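Local coordinates for geranyltranstransferase (Staphylococcus aureus, PDB 1RTR), which makes farnesyl diphosphate as a prenyltransferase of isoprenoid biosynthesis, probably by joining isopentenyl diphosphate to geranyl diphosphate, at residues K8-V13 / R46-L51; L52-L57 / A190-V195; E60-M65 / D126-D131; K118-I123 / K136-L141; A185-A190 / T198-L203. All blocks are in the same frame, centred on the assembly; numbering follows the deposited sequence.

Contact 1 of 5, residues K8-V13 / R46-L51; sequences KLIDEV and RPVLLL
Leu9 and Val13, one helical turn apart on 8-13, face Pro47, Val48 and Leu51 of 46-51 where two helices cross steeply. Their N-to-C directions differ by 115° and the axes pass 9.9 Å apart, and about one turn of each takes part. The backbones come closest at Leu9 and Val48, whose CA atoms lie 6.6 Å apart.

The contact is wholly apolar and is made by aliphatic carbons, several of them methyls. Leu9 reaches over with its CD2 branch, which lies 3.8 Å from CD2 of Leu51, the two side chains crossing obliquely. That same Leu51 methyl also meets Val13 CG2 at 3.9 Å, and so fits between the two residues of 8-13. Val13 CG2 in turn touches Pro47 CB at 4.1 Å, the side chains nearly perpendicular. With CG1 of Val48 anti to its backbone N (chi1 156°), the other methyl, CG2, is left to touch both Leu9 CB and Ile10 CG1, each at 4.1 Å. Branched aliphatic residues suit such a crossing because they fill it from several directions without needing a polar partner. Pro47 is tolerated since it stands in the first turn of helix 45-56, where a helical N-H has no acceptor within the helix.

Tyr61, in the loop after helix 45-56, covers Leu9 and Leu51. Helix 65-83 closes another side, with Met65 against Val13 and Glu72 against Pro47, while Leu49 and Leu50 carry helix 45-56 onto helix 179-193.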
# COMPACT_ATOMS: atom_id res chain seq x y z
N LYS A 8 28.37 -8.13 2.79
CA LYS A 8 28.23 -7.46 4.08
C LYS A 8 27.01 -6.54 4.15
O LYS A 8 26.46 -6.33 5.24
CB LYS A 8 29.52 -6.72 4.47
CG LYS A 8 30.49 -7.58 5.28
CD LYS A 8 30.20 -7.51 6.77
CE LYS A 8 31.50 -7.47 7.58
NZ LYS A 8 31.97 -8.85 7.92
N LEU A 9 26.60 -6.00 3.01
CA LEU A 9 25.34 -5.25 2.93
C LEU A 9 24.13 -6.19 2.99
O LEU A 9 23.20 -5.96 3.76
CB LEU A 9 25.29 -4.39 1.68
CG LEU A 9 25.84 -2.97 1.82
CD1 LEU A 9 26.04 -2.39 0.45
CD2 LEU A 9 24.91 -2.09 2.62
N ILE A 10 24.16 -7.26 2.19
CA ILE A 10 23.15 -8.31 2.22
C ILE A 10 22.90 -8.79 3.66
O ILE A 10 21.75 -8.98 4.06
CB ILE A 10 23.57 -9.51 1.32
CG1 ILE A 10 23.61 -9.09 -0.15
CG2 ILE A 10 22.63 -10.70 1.52
CD1 ILE A 10 23.96 -10.22 -1.13
N ASP A 11 23.98 -8.97 4.41
CA ASP A 11 23.92 -9.42 5.80
C ASP A 11 23.20 -8.42 6.68
O ASP A 11 22.32 -8.79 7.46
CB ASP A 11 25.32 -9.65 6.36
CG ASP A 11 25.92 -10.97 5.91
OD1 ASP A 11 27.15 -11.14 6.07
OD2 ASP A 11 25.24 -11.89 5.37
N GLU A 12 23.57 -7.15 6.55
CA GLU A 12 22.94 -6.08 7.32
C GLU A 12 21.45 -5.97 7.00
O GLU A 12 20.63 -5.83 7.91
CB GLU A 12 23.65 -4.75 7.10
CG GLU A 12 23.29 -3.73 8.16
CD GLU A 12 24.00 -2.41 7.96
OE1 GLU A 12 24.88 -2.32 7.08
OE2 GLU A 12 23.66 -1.47 8.70
N VAL A 13 21.12 -6.04 5.71
CA VAL A 13 19.73 -6.04 5.26
C VAL A 13 18.99 -7.21 5.91
O VAL A 13 17.91 -7.02 6.48
CB VAL A 13 19.61 -6.04 3.70
CG1 VAL A 13 18.23 -6.47 3.23
CG2 VAL A 13 19.93 -4.67 3.14
N ARG A 46 17.55 -5.03 -4.80
CA ARG A 46 16.83 -3.75 -4.75
C ARG A 46 17.30 -2.87 -3.60
O ARG A 46 17.76 -1.75 -3.85
CB ARG A 46 15.31 -3.94 -4.73
CG ARG A 46 14.74 -4.39 -6.05
CD ARG A 46 13.40 -5.06 -5.90
NE ARG A 46 12.96 -5.68 -7.13
CZ ARG A 46 13.31 -6.89 -7.55
NH1 ARG A 46 12.83 -7.36 -8.69
NH2 ARG A 46 14.13 -7.64 -6.83
N PRO A 47 17.22 -3.37 -2.35
CA PRO A 47 17.78 -2.64 -1.20
C PRO A 47 19.25 -2.34 -1.40
O PRO A 47 19.67 -1.21 -1.14
CB PRO A 47 17.59 -3.61 -0.02
CG PRO A 47 17.19 -4.91 -0.59
CD PRO A 47 16.56 -4.61 -1.92
N VAL A 48 20.01 -3.32 -1.86
CA VAL A 48 21.45 -3.15 -2.00
C VAL A 48 21.78 -2.07 -3.02
O VAL A 48 22.63 -1.20 -2.77
CB VAL A 48 22.15 -4.48 -2.32
CG1 VAL A 48 23.46 -4.24 -3.03
CG2 VAL A 48 22.38 -5.27 -1.02
N LEU A 49 21.08 -2.10 -4.16
CA LEU A 49 21.17 -1.05 -5.17
C LEU A 49 20.99 0.32 -4.55
O LEU A 49 21.80 1.21 -4.79
CB LEU A 49 20.14 -1.26 -6.28
CG LEU A 49 20.22 -0.35 -7.51
CD1 LEU A 49 21.64 -0.31 -8.08
CD2 LEU A 49 19.24 -0.82 -8.56
N LEU A 50 19.94 0.49 -3.74
CA LEU A 50 19.63 1.79 -3.14
C LEU A 50 20.77 2.24 -2.21
O LEU A 50 21.27 3.37 -2.31
CB LEU A 50 18.27 1.74 -2.43
CG LEU A 50 17.69 2.68 -1.35
CD1 LEU A 50 18.27 4.07 -1.24
CD2 LEU A 50 16.18 2.76 -1.52
N LEU A 51 21.18 1.33 -1.33
CA LEU A 51 22.33 1.54 -0.44
C LEU A 51 23.60 1.93 -1.21
O LEU A 51 24.21 2.97 -0.92
CB LEU A 51 22.55 0.29 0.42
CG LEU A 51 21.83 0.15 1.78
CD1 LEU A 51 20.75 1.23 2.09
CD2 LEU A 51 21.27 -1.26 1.95

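Contact 2 of 5, residues L52-L57 / A190-V195; sequences LTLDSL and ADIANV
Leu54, in the last turn of helix 45-56, and Leu57, just past it, meet Ile192 and Ala193 at the end of helix 179-193 and Val195 beyond it. Leu54 meets Ile192 nearly at a right angle, and its CD2 branch does the touching, 3.7 Å from Ile192 CG2. With Leu54 CG anti to the carbonyl carbon (chi1 -79°), the extended side chain carries this methyl over to the other helix although its CB does not point there.

Leu57 points directly at its neighbours and serves three of them with different atoms. Its CG stands 3.6 Å from Val195 CG1, the two side chains again crossing at about a right angle, its CB lies 3.9 Å from Ala193 CB, and its CD2 rests 3.9 Å from Ala190 CA. The two alanines suit this place because their short side chains let leucine carbons approach the helix backbone itself.

Val195 is brought back into the contact by a Schellman motif. Asn194, the C-prime residue, takes positive phi (61°), and Val195 N donates to Ala190 O at 3.3 Å. The adjoining Asp191 points away and makes a salt bridge with Arg140.

No hydrogen bond crosses between the segments. Ser56 OG turns back to Leu52 O, 2.9 Å away, and so spends its proton within its own helix. Cohesion here therefore depends on apolar burial and shape, with the charge of Asp191 directed to another helix.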
# COMPACT_ATOMS: atom_id res chain seq x y z
N LEU A 52 23.98 1.12 -2.20
CA LEU A 52 25.20 1.41 -2.99
C LEU A 52 25.12 2.72 -3.78
O LEU A 52 26.12 3.44 -3.88
CB LEU A 52 25.58 0.23 -3.89
CG LEU A 52 26.07 -1.03 -3.14
CD1 LEU A 52 26.08 -2.26 -4.00
CD2 LEU A 52 27.43 -0.82 -2.50
N THR A 53 23.95 3.05 -4.32
CA THR A 53 23.76 4.33 -5.00
C THR A 53 24.05 5.54 -4.09
O THR A 53 24.69 6.51 -4.53
CB THR A 53 22.33 4.44 -5.61
OG1 THR A 53 22.11 3.37 -6.53
CG2 THR A 53 22.19 5.69 -6.47
N LEU A 54 23.57 5.50 -2.85
CA LEU A 54 23.88 6.55 -1.88
C LEU A 54 25.39 6.67 -1.62
O LEU A 54 25.93 7.78 -1.52
CB LEU A 54 23.18 6.28 -0.55
CG LEU A 54 21.71 6.63 -0.40
CD1 LEU A 54 21.20 6.10 0.93
CD2 LEU A 54 21.46 8.15 -0.55
N ASP A 55 26.06 5.52 -1.51
CA ASP A 55 27.50 5.51 -1.28
C ASP A 55 28.29 6.12 -2.45
O ASP A 55 29.22 6.89 -2.22
CB ASP A 55 28.00 4.09 -0.98
CG ASP A 55 29.42 4.09 -0.45
OD1 ASP A 55 30.33 3.61 -1.16
OD2 ASP A 55 29.72 4.58 0.66
N SER A 56 27.88 5.81 -3.68
CA SER A 56 28.46 6.42 -4.88
C SER A 56 28.27 7.91 -4.88
O SER A 56 29.06 8.65 -5.48
CB SER A 56 27.80 5.89 -6.15
OG SER A 56 27.69 4.48 -6.13
N LEU A 57 27.20 8.36 -4.24
CA LEU A 57 26.88 9.78 -4.23
C LEU A 57 27.43 10.50 -2.99
O LEU A 57 26.96 11.59 -2.64
CB LEU A 57 25.37 9.96 -4.37
CG LEU A 57 24.67 10.17 -5.73
CD1 LEU A 57 25.50 9.79 -6.98
CD2 LEU A 57 23.32 9.45 -5.71
N ALA A 190 19.15 9.21 -5.09
CA ALA A 190 19.53 10.50 -5.65
C ALA A 190 18.84 11.62 -4.91
O ALA A 190 19.41 12.72 -4.74
CB ALA A 190 19.20 10.54 -7.12
N ASP A 191 17.60 11.35 -4.49
CA ASP A 191 16.78 12.31 -3.74
C ASP A 191 17.26 12.53 -2.29
O ASP A 191 17.29 13.66 -1.80
CB ASP A 191 15.31 11.90 -3.77
CG ASP A 191 14.59 12.40 -5.01
OD1 ASP A 191 15.16 13.25 -5.73
OD2 ASP A 191 13.45 12.00 -5.36
N ILE A 192 17.64 11.44 -1.62
CA ILE A 192 18.22 11.56 -0.29
C ILE A 192 19.55 12.31 -0.37
O ILE A 192 19.83 13.17 0.48
CB ILE A 192 18.38 10.18 0.35
CG1 ILE A 192 17.01 9.59 0.67
CG2 ILE A 192 19.28 10.27 1.59
CD1 ILE A 192 16.96 8.08 0.62
N ALA A 193 20.35 12.01 -1.39
CA ALA A 193 21.65 12.67 -1.59
C ALA A 193 21.51 14.13 -2.02
O ALA A 193 22.45 14.91 -1.89
CB ALA A 193 22.49 11.91 -2.58
N ASN A 194 20.35 14.49 -2.54
CA ASN A 194 20.13 15.86 -3.01
C ASN A 194 21.09 16.26 -4.13
O ASN A 194 21.57 17.40 -4.19
CB ASN A 194 20.22 16.84 -1.83
CG ASN A 194 19.78 18.24 -2.20
OD1 ASN A 194 20.37 19.22 -1.76
ND2 ASN A 194 18.75 18.34 -3.04
N VAL A 195 21.37 15.33 -5.03
CA VAL A 195 22.23 15.61 -6.18
C VAL A 195 21.53 16.47 -7.24
O VAL A 195 20.30 16.65 -7.23
CB VAL A 195 22.81 14.32 -6.81
CG1 VAL A 195 23.82 13.70 -5.85
CG2 VAL A 195 21.72 13.32 -7.18

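Contact 3 of 5, residues E60-M65 / D126-D131; sequences EYELGM and DDRLTD
Leu63 and Arg128 bring together two connections between helices in a partly buried, mixed contact: 60-65, with a 3-10 turn at 61-64, leads from helix 45-56 into helix 65-83, while the loop 126-131 joins helix 105-124 to helix 131-145. The Leu63 branch CD2 packs 3.6 Å from Arg128 CB, the aliphatic root of the arginine. Beside it, Leu129 CD2 lies 3.3 Å from Leu63 O, and Ile192 of helix 179-193 backs both leucines.

The second loop owes its shape to a type I beta turn from Asp126 to Leu129 and an Asx turn: Arg128 N donates to Asp126 OD2 at 3.0 Å, from above the carboxylate plane (47° out of it). Aspartate suits this place because its short carboxylate can reach the N-H two residues on. A water lies between Leu63 O and Asp126 OD1 and may donate to each, but its short 2.5 Å leg to Asp126 OD1 is doubtful and which acceptors it serves is not settled.

The bent Arg128 chain lies beside Glu62. Their planes stand 84° apart and Arg128 NH1 is 4.0 Å from Glu62 OE2, so any attraction is probably of charge alone, with no N-H directed at the oxygen.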
# COMPACT_ATOMS: atom_id res chain seq x y z
N GLU A 60 25.99 9.20 3.44
CA GLU A 60 25.92 8.12 4.43
C GLU A 60 24.84 7.12 4.04
O GLU A 60 23.65 7.43 4.10
CB GLU A 60 25.70 8.68 5.84
CG GLU A 60 25.59 7.62 6.93
CD GLU A 60 26.66 6.55 6.82
OE1 GLU A 60 26.34 5.34 7.03
OE2 GLU A 60 27.83 6.92 6.52
N TYR A 61 25.25 5.91 3.66
CA TYR A 61 24.31 4.91 3.18
C TYR A 61 23.19 4.55 4.18
O TYR A 61 22.13 4.05 3.77
CB TYR A 61 25.04 3.66 2.65
CG TYR A 61 25.34 2.60 3.68
CD1 TYR A 61 26.59 2.54 4.29
CD2 TYR A 61 24.38 1.65 4.01
CE1 TYR A 61 26.88 1.56 5.24
CE2 TYR A 61 24.66 0.68 4.95
CZ TYR A 61 25.90 0.64 5.56
OH TYR A 61 26.16 -0.34 6.50
N GLU A 62 23.42 4.79 5.47
CA GLU A 62 22.44 4.41 6.49
C GLU A 62 21.22 5.31 6.46
O GLU A 62 20.15 4.92 6.91
CB GLU A 62 23.06 4.37 7.90
CG GLU A 62 24.02 3.21 8.11
CD GLU A 62 23.34 1.87 8.33
OE1 GLU A 62 24.06 0.86 8.39
OE2 GLU A 62 22.10 1.82 8.44
N LEU A 63 21.38 6.50 5.89
CA LEU A 63 20.23 7.38 5.63
C LEU A 63 19.12 6.66 4.87
O LEU A 63 17.95 6.94 5.08
CB LEU A 63 20.66 8.66 4.92
CG LEU A 63 21.37 9.75 5.75
CD1 LEU A 63 21.77 10.94 4.87
CD2 LEU A 63 20.50 10.25 6.89
N GLY A 64 19.49 5.72 4.00
CA GLY A 64 18.52 5.06 3.16
C GLY A 64 18.09 3.69 3.61
O GLY A 64 17.37 2.99 2.88
N MET A 65 18.51 3.28 4.81
CA MET A 65 18.18 1.93 5.28
C MET A 65 16.68 1.67 5.37
O MET A 65 16.21 0.62 4.92
CB MET A 65 18.84 1.59 6.61
CG MET A 65 18.63 0.11 6.97
SD MET A 65 19.50 -1.00 5.83
CE MET A 65 18.38 -2.08 5.46
N ASP A 126 10.82 7.60 9.30
CA ASP A 126 12.29 7.71 9.33
C ASP A 126 12.80 9.10 9.70
O ASP A 126 12.77 10.02 8.88
CB ASP A 126 12.88 7.29 7.99
CG ASP A 126 14.40 7.15 8.04
OD1 ASP A 126 14.96 6.71 7.02
OD2 ASP A 126 15.10 7.45 9.03
N ASP A 127 13.32 9.22 10.92
CA ASP A 127 13.80 10.50 11.45
C ASP A 127 15.16 10.96 10.94
O ASP A 127 15.61 12.06 11.25
CB ASP A 127 13.77 10.49 12.98
CG ASP A 127 12.36 10.66 13.54
OD1 ASP A 127 11.45 11.14 12.79
OD2 ASP A 127 12.05 10.34 14.72
N ARG A 128 15.82 10.12 10.14
CA ARG A 128 17.09 10.50 9.54
C ARG A 128 16.88 11.42 8.32
O ARG A 128 17.80 12.09 7.85
CB ARG A 128 17.92 9.27 9.19
CG ARG A 128 17.98 8.26 10.34
CD ARG A 128 19.33 7.60 10.54
NE ARG A 128 19.28 6.17 10.19
CZ ARG A 128 19.47 5.16 11.04
NH1 ARG A 128 19.41 3.91 10.60
NH2 ARG A 128 19.73 5.39 12.33
N LEU A 129 15.64 11.46 7.82
CA LEU A 129 15.28 12.28 6.67
C LEU A 129 14.30 13.37 7.07
O LEU A 129 13.47 13.18 7.95
CB LEU A 129 14.65 11.42 5.56
CG LEU A 129 15.12 9.99 5.28
CD1 LEU A 129 14.19 9.32 4.28
CD2 LEU A 129 16.56 9.95 4.77
N THR A 130 14.40 14.51 6.40
CA THR A 130 13.45 15.60 6.58
C THR A 130 12.10 15.19 6.02
O THR A 130 12.00 14.22 5.26
CB THR A 130 13.93 16.89 5.85
OG1 THR A 130 13.92 16.67 4.42
CG2 THR A 130 15.41 17.22 6.18
N ASP A 131 11.07 15.93 6.38
CA ASP A 131 9.74 15.67 5.85
C ASP A 131 9.69 15.90 4.33
O ASP A 131 9.00 15.17 3.61
CB ASP A 131 8.69 16.48 6.62
CG ASP A 131 8.52 15.98 8.06
OD1 ASP A 131 7.85 16.68 8.86
OD2 ASP A 131 9.01 14.90 8.47
O HOH W 1 16.85 5.05 7.27

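Contact 4 of 5, residues K118-I123 / K136-L141; sequences KAFELI and KVLQRL
An antiparallel helical hairpin, helices 105-124 and 131-145 joined by a short loop, holds Phe120 and Ile123 against Val137, Leu138 and Leu141. The directions of 118-123 and 136-141 differ by 162° and the axes of these two segments pass 10.2 Å apart.

Leu138 meets the rim of the Phe120 ring: its CD2 lies in the ring plane, 3.3 Å from Phe120 CD1. The same residue touches Ile123, where the two side chains lie alongside, pointing opposite ways, with Leu138 CG 3.6 Å from Ile123 CG2. Ile123 uses both of its arms. CG2 stands anti to the backbone N, while CG1, anti to the carbonyl carbon (chi1 -75°), carries CD1 to 3.5 Å from Leu141 CD2 and 3.8 Å from Val137 CG1. A beta-branched residue with one longer arm is well suited to filling two such places at once.

Within the same helix and off the interface, Lys118 NZ and Glu121 OE1 form a salt bridge whose hydrogen bond is weak. Ala70 and Ser67 of helix 65-83 and Phe184 of helix 179-193 cover the inner side. Phe120 also stacks on Phe120 of the second subunit, so the ring serves hairpin and dimer together. Neighbouring antiparallel helices of this kind, with one side given to the partner subunit, belong to the all-helical fold of the polyprenyl synthetase family.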
# COMPACT_ATOMS: atom_id res chain seq x y z
N LYS A 118 3.04 -1.52 5.57
CA LYS A 118 4.18 -1.26 6.46
C LYS A 118 5.30 -0.45 5.77
O LYS A 118 5.94 0.40 6.39
CB LYS A 118 4.74 -2.57 7.05
CG LYS A 118 5.86 -2.38 8.06
CD LYS A 118 5.37 -1.74 9.36
CE LYS A 118 6.37 -1.97 10.50
NZ LYS A 118 6.61 -0.73 11.31
N ALA A 119 5.52 -0.73 4.48
CA ALA A 119 6.55 -0.03 3.71
C ALA A 119 6.38 1.49 3.78
O ALA A 119 7.36 2.22 3.94
CB ALA A 119 6.57 -0.52 2.26
N PHE A 120 5.13 1.95 3.69
CA PHE A 120 4.82 3.37 3.76
C PHE A 120 4.97 3.95 5.17
O PHE A 120 5.47 5.07 5.34
CB PHE A 120 3.44 3.65 3.16
CG PHE A 120 3.40 3.42 1.69
CD1 PHE A 120 4.00 4.33 0.82
CD2 PHE A 120 2.82 2.28 1.16
CE1 PHE A 120 4.00 4.12 -0.55
CE2 PHE A 120 2.82 2.06 -0.21
CZ PHE A 120 3.41 2.98 -1.07
N GLU A 121 4.57 3.17 6.17
CA GLU A 121 4.79 3.54 7.56
C GLU A 121 6.26 3.76 7.84
O GLU A 121 6.63 4.74 8.49
CB GLU A 121 4.26 2.45 8.49
CG GLU A 121 3.84 2.95 9.85
CD GLU A 121 4.66 2.35 10.97
OE1 GLU A 121 5.91 2.51 10.92
OE2 GLU A 121 4.06 1.71 11.89
N LEU A 122 7.10 2.85 7.35
CA LEU A 122 8.53 2.88 7.59
C LEU A 122 9.23 4.13 7.07
O LEU A 122 10.05 4.72 7.77
CB LEU A 122 9.19 1.61 7.03
CG LEU A 122 10.39 1.04 7.80
CD1 LEU A 122 10.18 1.02 9.33
CD2 LEU A 122 10.71 -0.34 7.29
N ILE A 123 8.89 4.55 5.85
CA ILE A 123 9.52 5.74 5.28
C ILE A 123 9.01 6.97 6.00
O ILE A 123 9.80 7.85 6.37
CB ILE A 123 9.29 5.85 3.74
CG1 ILE A 123 10.17 4.85 3.00
CG2 ILE A 123 9.57 7.28 3.24
CD1 ILE A 123 9.60 4.39 1.71
N LYS A 136 9.18 12.98 -1.04
CA LYS A 136 9.75 12.64 -2.34
C LYS A 136 9.88 11.14 -2.53
O LYS A 136 9.46 10.60 -3.57
CB LYS A 136 11.09 13.31 -2.53
CG LYS A 136 11.00 14.78 -2.81
CD LYS A 136 12.35 15.30 -3.24
CE LYS A 136 12.51 16.77 -2.90
NZ LYS A 136 13.86 17.22 -3.31
N VAL A 137 10.45 10.46 -1.52
CA VAL A 137 10.59 9.02 -1.53
C VAL A 137 9.23 8.32 -1.60
O VAL A 137 9.03 7.41 -2.42
CB VAL A 137 11.41 8.52 -0.31
CG1 VAL A 137 11.53 7.00 -0.32
CG2 VAL A 137 12.79 9.12 -0.32
N LEU A 138 8.30 8.74 -0.74
CA LEU A 138 6.96 8.13 -0.67
C LEU A 138 6.22 8.28 -1.99
O LEU A 138 5.66 7.31 -2.51
CB LEU A 138 6.13 8.74 0.46
CG LEU A 138 6.38 8.20 1.86
CD1 LEU A 138 6.05 9.26 2.90
CD2 LEU A 138 5.59 6.94 2.14
N GLN A 139 6.23 9.50 -2.53
CA GLN A 139 5.63 9.80 -3.81
C GLN A 139 6.18 8.87 -4.88
O GLN A 139 5.42 8.26 -5.63
CB GLN A 139 5.89 11.25 -4.21
CG GLN A 139 4.79 11.85 -5.05
CD GLN A 139 5.01 13.33 -5.31
OE1 GLN A 139 4.47 13.87 -6.28
NE2 GLN A 139 5.80 14.00 -4.46
N ARG A 140 7.49 8.76 -4.92
CA ARG A 140 8.16 7.93 -5.90
C ARG A 140 7.85 6.44 -5.72
O ARG A 140 7.60 5.73 -6.69
CB ARG A 140 9.66 8.20 -5.88
CG ARG A 140 10.40 7.67 -7.08
CD ARG A 140 11.90 7.84 -6.99
NE ARG A 140 12.30 9.24 -7.07
CZ ARG A 140 12.38 9.93 -8.21
NH1 ARG A 140 12.76 11.20 -8.18
NH2 ARG A 140 12.11 9.33 -9.37
N LEU A 141 7.85 5.97 -4.48
CA LEU A 141 7.48 4.59 -4.21
C LEU A 141 6.04 4.28 -4.67
O LEU A 141 5.79 3.23 -5.26
CB LEU A 141 7.68 4.24 -2.73
CG LEU A 141 7.69 2.75 -2.34
CD1 LEU A 141 8.55 1.92 -3.29
CD2 LEU A 141 8.14 2.57 -0.89

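Contact 5 of 5, residues A185-A190 / T198-L203; sequences AVMSAA and TTKEHL. Unlike the reference sequence in segment 198-203: Thr198 (reference Ala).
Met187 and Leu203 meet without the help of any ring, since the one ring nearby, the imidazole of His202, points away from 185-190. One face of that ring carries the carboxylate of Glu201, whose CD lies 3.7 Å above its plane and toward its rim; His202 ND1 makes a weak bond to Thr198 O at 2.7 Å.

The meeting surface itself is mostly apolar, with methyl groups also set against backbone carbonyls. Segments 185-190 and 198-203 run almost antiparallel, at 168°. Met187 is curled, its chain bent at chi2 (-49°) as well as at chi3, and this folds the sulfur and methyl onto the backbone of the other helix: CE rests 3.5 Å from Lys200 O, and SD lies 4.1 Å from Leu203 CB. An unbranched, flexible side chain is apt for following a helix surface in this way. Val186 CG2 takes the adjoining place, 3.8 Å from Leu203 CB. One turn on, the small Ala190 CB touches both Lys200 CG and Leu203 CD1, each 4.1 Å away.

Lys200 divides its duties along its length. Its methylenes lie against Met187 and Ala190, and its extended chain carries NZ past them toward Asp191, with which it forms a long, weak ion pair. The chemistry is thus mainly apolar between the helices with the charge set at the margin, where the ammonium would probably feel the aspartate without being firmly held by it.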
# COMPACT_ATOMS: atom_id res chain seq x y z
N ALA A 185 14.91 2.55 -6.49
CA ALA A 185 16.13 2.35 -5.70
C ALA A 185 17.16 3.43 -5.98
O ALA A 185 17.62 4.09 -5.03
CB ALA A 185 16.74 0.95 -5.92
N VAL A 186 17.51 3.66 -7.24
CA VAL A 186 18.57 4.64 -7.49
C VAL A 186 18.11 6.09 -7.34
O VAL A 186 18.89 6.92 -6.86
CB VAL A 186 19.47 4.37 -8.77
CG1 VAL A 186 19.19 3.01 -9.39
CG2 VAL A 186 19.43 5.53 -9.80
N MET A 187 16.85 6.38 -7.70
CA MET A 187 16.33 7.75 -7.68
C MET A 187 15.92 8.21 -6.29
O MET A 187 16.08 9.40 -5.95
CB MET A 187 15.17 7.95 -8.67
CG MET A 187 15.52 7.76 -10.16
SD MET A 187 17.02 8.65 -10.74
CE MET A 187 16.34 10.33 -10.78
N SER A 188 15.39 7.30 -5.48
CA SER A 188 15.18 7.61 -4.06
C SER A 188 16.52 8.00 -3.43
O SER A 188 16.61 8.98 -2.68
CB SER A 188 14.53 6.44 -3.32
OG SER A 188 15.46 5.39 -3.10
N ALA A 189 17.58 7.26 -3.78
CA ALA A 189 18.92 7.60 -3.30
C ALA A 189 19.35 8.97 -3.80
O ALA A 189 19.83 9.82 -3.04
CB ALA A 189 19.94 6.52 -3.68
N ALA A 190 19.15 9.21 -5.09
CA ALA A 190 19.53 10.50 -5.65
C ALA A 190 18.84 11.62 -4.91
O ALA A 190 19.41 12.72 -4.74
CB ALA A 190 19.20 10.54 -7.12
N THR A 198 21.09 17.27 -13.53
CA THR A 198 21.75 16.55 -14.60
C THR A 198 22.38 15.23 -14.16
O THR A 198 22.38 14.29 -14.95
CB THR A 198 22.68 17.46 -15.52
OG1 THR A 198 23.96 16.85 -15.72
CG2 THR A 198 22.98 18.83 -14.90
N THR A 199 22.87 15.15 -12.92
CA THR A 199 23.26 13.83 -12.34
C THR A 199 22.06 12.90 -12.18
O THR A 199 22.16 11.69 -12.41
CB THR A 199 24.00 13.98 -10.97
OG1 THR A 199 25.17 14.78 -11.13
CG2 THR A 199 24.57 12.63 -10.50
N LYS A 200 20.92 13.46 -11.78
CA LYS A 200 19.67 12.72 -11.70
C LYS A 200 19.27 12.11 -13.04
O LYS A 200 18.90 10.93 -13.11
CB LYS A 200 18.55 13.60 -11.15
CG LYS A 200 18.51 13.70 -9.64
CD LYS A 200 17.40 14.64 -9.19
CE LYS A 200 17.50 14.95 -7.71
NZ LYS A 200 16.40 15.86 -7.27
N GLU A 201 19.37 12.90 -14.11
CA GLU A 201 19.08 12.43 -15.46
C GLU A 201 19.90 11.21 -15.84
O GLU A 201 19.37 10.27 -16.41
CB GLU A 201 19.33 13.52 -16.50
CG GLU A 201 19.22 13.03 -17.95
CD GLU A 201 20.53 12.49 -18.53
OE1 GLU A 201 21.57 13.19 -18.44
OE2 GLU A 201 20.52 11.36 -19.11
N HIS A 202 21.19 11.23 -15.55
CA HIS A 202 22.05 10.12 -15.92
C HIS A 202 21.77 8.91 -15.08
O HIS A 202 21.89 7.77 -15.55
CB HIS A 202 23.53 10.51 -15.82
CG HIS A 202 23.94 11.59 -16.78
ND1 HIS A 202 24.18 12.89 -16.37
CD2 HIS A 202 24.14 11.57 -18.11
CE1 HIS A 202 24.51 13.62 -17.42
NE2 HIS A 202 24.49 12.84 -18.49
N LEU A 203 21.41 9.13 -13.82
CA LEU A 203 21.14 8.01 -12.92
C LEU A 203 19.86 7.33 -13.34
O LEU A 203 19.75 6.10 -13.28
CB LEU A 203 21.09 8.48 -11.47
CG LEU A 203 22.47 8.74 -10.85
CD1 LEU A 203 22.35 9.65 -9.63
CD2 LEU A 203 23.16 7.42 -10.49

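Contacts 1, 2, 4 and 5 are buried and join helices through apolar side chains; contact 3, between loops, is partly open and adds water, turns and loosely paired charges. Contacts 1 and 2 use successive turns of helix 45-56, and touch through Leu9 and Leu52. Contacts 2 and 5 share Ala190 on helix 179-193, and their centres are about 7 Å apart. That helix also meets contact 4, where Arg140 lies against Met187. Segment 126-131 of contact 3 is the turn of the hairpin whose legs make contact 4. Contact 1 crosses its helices steeply, whereas contacts 4 and 5 pair nearly antiparallel ones, and contact 4 alone has extensive contact with the second subunit.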